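Local atomic coordinates of 7beta-hydroxysteroid dehydrogenase (PDB entry 5FYD), a protein that catalyses the NADPH-dependent reduction of the 7-oxo group of 7-oxolithocholate, yielding the bile acid ursodeoxycholate. Residues Ala132-Ala137 against Glu175-Asp180; Glu182-Gly187 against Val231-Arg236. One frame throughout, in Å; residues are numbered along the deposited sequence.

Interaction 1 of 2, residues Ala132-Ala137 against Glu175-Asp180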
loop_
_atom_site.group_PDB
_atom_site.type_symbol
_atom_site.label_atom_id
_atom_site.label_comp_id
_atom_site.label_asym_id
_atom_site.label_seq_id
_atom_site.Cartn_x
_atom_site.Cartn_y
_atom_site.Cartn_z
ATOM N N ALA A 132 -34.491 -14.133 -13.799
ATOM C CA ALA A 132 -35.306 -15.279 -14.215
ATOM C C ALA A 132 -36.080 -15.904 -13.048
ATOM O O ALA A 132 -37.227 -16.317 -13.212
ATOM C CB ALA A 132 -34.459 -16.325 -14.918
ATOM N N GLN A 133 -35.475 -15.938 -11.870
ATOM C CA GLN A 133 -36.140 -16.441 -10.661
ATOM C C GLN A 133 -36.839 -15.327 -9.872
ATOM O O GLN A 133 -37.452 -15.576 -8.831
ATOM C CB GLN A 133 -35.136 -17.206 -9.783
ATOM C CG GLN A 133 -34.019 -16.369 -9.179
ATOM C CD GLN A 133 -32.895 -17.178 -8.579
ATOM O OE1 GLN A 133 -32.632 -18.322 -8.970
ATOM N NE2 GLN A 133 -32.191 -16.571 -7.646
ATOM N N ASP A 134 -36.719 -14.095 -10.372
ATOM C CA ASP A 134 -37.229 -12.891 -9.724
ATOM C C ASP A 134 -36.862 -12.835 -8.242
ATOM O O ASP A 134 -37.688 -12.575 -7.365
ATOM C CB ASP A 134 -38.736 -12.740 -9.965
ATOM C CG ASP A 134 -39.237 -11.380 -9.597
ATOM O OD1 ASP A 134 -38.514 -10.373 -9.837
ATOM O OD2 ASP A 134 -40.340 -11.306 -9.029
ATOM N N ARG A 135 -35.594 -13.105 -7.964
ATOM C CA ARG A 135 -35.124 -13.172 -6.618
ATOM C C ARG A 135 -33.592 -13.090 -6.613
ATOM O O ARG A 135 -32.941 -13.831 -7.344
ATOM C CB ARG A 135 -35.625 -14.487 -6.008
ATOM C CG ARG A 135 -34.912 -14.900 -4.748
ATOM C CD ARG A 135 -35.459 -16.194 -4.156
ATOM N NE ARG A 135 -35.356 -17.392 -5.004
ATOM C CZ ARG A 135 -34.311 -18.229 -5.087
ATOM N NH1 ARG A 135 -33.180 -17.987 -4.442
ATOM N NH2 ARG A 135 -34.395 -19.315 -5.863
ATOM N N GLY A 136 -33.053 -12.186 -5.792
ATOM C CA GLY A 136 -31.608 -12.058 -5.638
ATOM C C GLY A 136 -31.149 -10.687 -5.232
ATOM O O GLY A 136 -31.930 -9.747 -5.175
ATOM N N ALA A 137 -29.852 -10.560 -4.983
ATOM C CA ALA A 137 -29.299 -9.264 -4.628
ATOM C C ALA A 137 -27.903 -9.086 -5.154
ATOM O O ALA A 137 -27.127 -10.044 -5.215
ATOM C CB ALA A 137 -29.317 -9.100 -3.135
ATOM N N GLU A 175 -36.020 -1.871 -9.530
ATOM C CA GLU A 175 -37.035 -1.362 -8.602
ATOM C C GLU A 175 -38.386 -1.955 -8.946
ATOM O O GLU A 175 -38.791 -1.943 -10.098
ATOM C CB GLU A 175 -37.123 0.167 -8.638
ATOM C CG GLU A 175 -35.919 0.829 -8.024
ATOM C CD GLU A 175 -36.228 2.204 -7.452
ATOM O OE1 GLU A 175 -36.375 3.145 -8.251
ATOM O OE2 GLU A 175 -36.306 2.334 -6.212
ATOM N N GLY A 176 -39.057 -2.504 -7.946
ATOM C CA GLY A 176 -40.336 -3.155 -8.166
ATOM C C GLY A 176 -40.235 -4.547 -8.742
ATOM O O GLY A 176 -41.245 -5.102 -9.179
ATOM N N THR A 177 -39.029 -5.112 -8.768
ATOM C CA THR A 177 -38.840 -6.556 -8.988
ATOM C C THR A 177 -38.331 -7.193 -7.710
ATOM O O THR A 177 -38.019 -6.508 -6.741
ATOM C CB THR A 177 -37.821 -6.832 -10.116
ATOM O OG1 THR A 177 -36.494 -6.577 -9.634
ATOM C CG2 THR A 177 -38.093 -5.973 -11.323
ATOM N N GLY A 178 -38.215 -8.520 -7.730
ATOM C CA GLY A 178 -37.664 -9.275 -6.611
ATOM C C GLY A 178 -36.145 -9.268 -6.480
ATOM O O GLY A 178 -35.602 -9.919 -5.602
ATOM N N VAL A 179 -35.450 -8.564 -7.372
ATOM C CA VAL A 179 -34.003 -8.458 -7.303
ATOM C C VAL A 179 -33.659 -7.080 -6.738
ATOM O O VAL A 179 -34.200 -6.076 -7.201
ATOM C CB VAL A 179 -33.371 -8.645 -8.687
ATOM C CG1 VAL A 179 -31.865 -8.734 -8.600
ATOM C CG2 VAL A 179 -33.927 -9.900 -9.359
ATOM N N ASP A 180 -32.803 -7.036 -5.726
ATOM C CA ASP A 180 -32.363 -5.780 -5.092
ATOM C C ASP A 180 -30.907 -5.509 -5.463
ATOM O O ASP A 180 -30.043 -6.322 -5.193
ATOM C CB ASP A 180 -32.485 -5.849 -3.575
ATOM C CG ASP A 180 -33.928 -5.944 -3.096
ATOM O OD1 ASP A 180 -34.832 -5.405 -3.772
ATOM O OD2 ASP A 180 -34.153 -6.586 -2.043
#
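G136 and A137 pair with V179 and D180 where two neighbouring parallel strands of the Rossmann-fold sheet, 136-143 and 179-186, begin. Only the first rungs of the ladder fall here; D180 goes on to pair with V138. D180 N donates to G136 O over 2.9 Å. A weaker bond runs from G136 N to G178 O at 3.4 Å. The carbonyl of D180 also takes a CA-H contact from A137.

Before the strands start, a side chain takes over. D134 follows helix 105-132 with a positive phi, in a Schellman motif. Its CG stands anti to the backbone N (chi1 -167°), which carries the carboxylate across to the other turn. There OD1 accepts from G178 N at 2.8 Å. The N-H meets it from above the carboxylate plane, 40° out. The same oxygen lies 3.6 Å from T177 CB. T177 OG1 in turn accepts from V179 N two residues on, an ST turn, and also bonds to C174 O.

V179 packs beside this polar link. Its CG1 sits 3.6 Å from G136 O, and its CG2 lies 3.9 Å from R135 N. Helix 105-132 covers the same valine through M127 and F130. G136 has backbone angles at which a CB would jam against the preceding carbonyl. A CB on G178 would probably collide with D134 O.

Q133 NE2 closes the first turn on itself by donating to R135 O, and also bonds to M85 O. R135 forms a salt bridge with D84 and bonds to Y7 O.

Three bonds join the segments: one from a backbone amide to a carboxylate and two between backbones, one of them weak. The aspartate is exposed, so its negative charge probably stays in contact with solvent while OD1 satisfies the G178 amide.

Interaction 2 of 2, residues Glu182-Gly187 against Val231-Arg236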
loop_
_atom_site.group_PDB
_atom_site.type_symbol
_atom_site.label_atom_id
_atom_site.label_comp_id
_atom_site.label_asym_id
_atom_site.label_seq_id
_atom_site.Cartn_x
_atom_site.Cartn_y
_atom_site.Cartn_z
ATOM N N GLU A 182 -27.683 -2.566 -5.541
ATOM C CA GLU A 182 -27.125 -1.357 -4.945
ATOM C C GLU A 182 -25.669 -1.228 -5.345
ATOM O O GLU A 182 -24.978 -2.230 -5.507
ATOM C CB GLU A 182 -27.230 -1.425 -3.429
ATOM C CG GLU A 182 -26.812 -0.170 -2.665
ATOM C CD GLU A 182 -26.578 -0.469 -1.194
ATOM O OE1 GLU A 182 -27.335 -1.290 -0.611
ATOM O OE2 GLU A 182 -25.604 0.071 -0.642
ATOM N N VAL A 183 -25.226 -0.002 -5.529
ATOM C CA VAL A 183 -23.792 0.291 -5.537
ATOM C C VAL A 183 -23.419 1.074 -4.295
ATOM O O VAL A 183 -24.091 2.044 -3.929
ATOM C CB VAL A 183 -23.312 0.986 -6.826
ATOM C CG1 VAL A 183 -24.153 2.199 -7.217
ATOM C CG2 VAL A 183 -21.821 1.354 -6.738
ATOM N N ILE A 184 -22.339 0.645 -3.649
ATOM C CA ILE A 184 -21.789 1.353 -2.500
ATOM C C ILE A 184 -20.435 1.903 -2.932
ATOM O O ILE A 184 -19.571 1.149 -3.376
ATOM C CB ILE A 184 -21.690 0.484 -1.233
ATOM C CG1 ILE A 184 -21.174 1.335 -0.056
ATOM C CG2 ILE A 184 -20.809 -0.756 -1.402
ATOM C CD1 ILE A 184 -22.198 1.628 0.990
ATOM N N THR A 185 -20.258 3.208 -2.766
ATOM C CA THR A 185 -19.058 3.912 -3.178
ATOM C C THR A 185 -18.192 4.206 -1.947
ATOM O O THR A 185 -18.638 4.882 -1.011
ATOM C CB THR A 185 -19.436 5.203 -3.922
ATOM O OG1 THR A 185 -20.098 4.857 -5.156
ATOM C CG2 THR A 185 -18.224 6.023 -4.215
ATOM N N LEU A 186 -16.965 3.684 -1.948
ATOM C CA LEU A 186 -16.087 3.747 -0.783
ATOM C C LEU A 186 -15.090 4.867 -0.932
ATOM O O LEU A 186 -14.676 5.192 -2.032
ATOM C CB LEU A 186 -15.316 2.455 -0.638
ATOM C CG LEU A 186 -16.156 1.175 -0.620
ATOM C CD1 LEU A 186 -15.265 -0.024 -0.310
ATOM C CD2 LEU A 186 -17.313 1.294 0.341
ATOM N N GLY A 187 -14.686 5.433 0.192
ATOM C CA GLY A 187 -13.576 6.342 0.224
ATOM C C GLY A 187 -12.408 5.569 0.804
ATOM O O GLY A 187 -12.263 4.366 0.609
ATOM N N VAL A 231 -25.162 4.593 -2.872
ATOM C CA VAL A 231 -24.841 5.013 -1.510
ATOM C C VAL A 231 -23.372 5.315 -1.476
ATOM O O VAL A 231 -22.563 4.573 -2.026
ATOM C CB VAL A 231 -25.113 3.879 -0.513
ATOM C CG1 VAL A 231 -24.672 4.233 0.922
ATOM C CG2 VAL A 231 -26.587 3.496 -0.560
ATOM N N ILE A 232 -23.028 6.421 -0.833
ATOM C CA ILE A 232 -21.629 6.718 -0.517
ATOM C C ILE A 232 -21.414 6.285 0.929
ATOM O O ILE A 232 -22.128 6.733 1.807
ATOM C CB ILE A 232 -21.306 8.203 -0.726
ATOM C CG1 ILE A 232 -21.366 8.534 -2.227
ATOM C CG2 ILE A 232 -19.908 8.535 -0.179
ATOM C CD1 ILE A 232 -21.381 9.998 -2.537
ATOM N N ALA A 233 -20.436 5.425 1.181
ATOM C CA ALA A 233 -20.212 4.904 2.537
ATOM C C ALA A 233 -19.671 5.981 3.446
ATOM O O ALA A 233 -18.687 6.636 3.124
ATOM C CB ALA A 233 -19.257 3.719 2.504
ATOM N N GLY A 234 -20.344 6.161 4.578
ATOM C CA GLY A 234 -19.889 7.036 5.637
ATOM C C GLY A 234 -20.416 8.450 5.467
ATOM O O GLY A 234 -20.467 8.984 4.368
ATOM N N GLN A 235 -20.778 9.073 6.585
ATOM C CA GLN A 235 -21.357 10.412 6.557
ATOM C C GLN A 235 -20.404 11.476 6.021
ATOM O O GLN A 235 -20.781 12.306 5.177
ATOM C CB GLN A 235 -21.866 10.797 7.955
ATOM C CG GLN A 235 -22.710 12.063 7.954
ATOM C CD GLN A 235 -23.950 11.957 7.077
ATOM O OE1 GLN A 235 -24.687 10.976 7.143
ATOM N NE2 GLN A 235 -24.183 12.960 6.251
ATOM N N ARG A 236 -19.174 11.471 6.511
ATOM C CA ARG A 236 -18.199 12.465 6.092
ATOM C C ARG A 236 -17.981 12.424 4.580
ATOM O O ARG A 236 -17.807 13.461 3.943
ATOM C CB ARG A 236 -16.857 12.254 6.822
ATOM C CG ARG A 236 -15.697 13.112 6.319
ATOM C CD ARG A 236 -14.891 12.452 5.185
ATOM N NE ARG A 236 -13.890 13.360 4.602
ATOM C CZ ARG A 236 -13.285 13.210 3.418
ATOM N NH1 ARG A 236 -13.566 12.184 2.606
ATOM N NH2 ARG A 236 -12.389 14.117 3.028
HETATM O O HOH W 1 -22.654 5.022 -4.894
#
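I184 reaches across to V231 and A233 from strand 179-186. Its CB carries CG1 anti to the backbone N (chi1 -177°), toward strand 230-232, outermost within the chain. CG1 lies 4.0 Å from both A233 CB and V231 O. CD1 at the tip touches two partners, 3.6 Å from V231 CG1 and 3.9 Å from A233 CB. An alanine here would lose both of these tip contacts and would probably leave a gap beside V231 and A233. L186 CD2 touches the same A233 methyl. On V231 the other branch, CG2, meets E182 OE2 at 3.6 Å.

Three backbone bonds hold the strands: V231 N to V183 O, T185 N to V231 O at 2.8 Å, and A233 N to T185 O. A water donates to V231 O and is hydrogen-bonded to T185 OG1 at 2.6 Å. V231 O is therefore held by an amide and a water.

Beyond A233, G234 sits at the N-cap position of helix 235-247, and R236 NH1 bonds to G200 O of the second subunit. L186 lies about 4 Å from V20, an NADP(+)-binding residue, between side chains. This is the last strand pair of the parallel SDR Rossmann sheet.

Interactions 1 and 2 lie in series along the chain, their centres 22 Å apart. Both use strand 179-186. Interaction 1 joins the start of that strand to strand 136-143. Interaction 2 joins its later half to strand 230-232, the outermost strand on that side within the chain. The three strands are consecutive neighbours in one parallel sheet, with 179-186 between the other two. Interaction 1 is partly buried and lies away from the annotated sites. Interaction 2 is buried, and the C-terminal end of strand 179-186 lies beside V20, which binds NADP(+), and near S143, the inferred transition-state stabiliser. Followed along strand 179-186, the pair runs from the start of the strand to the end near the cofactor site.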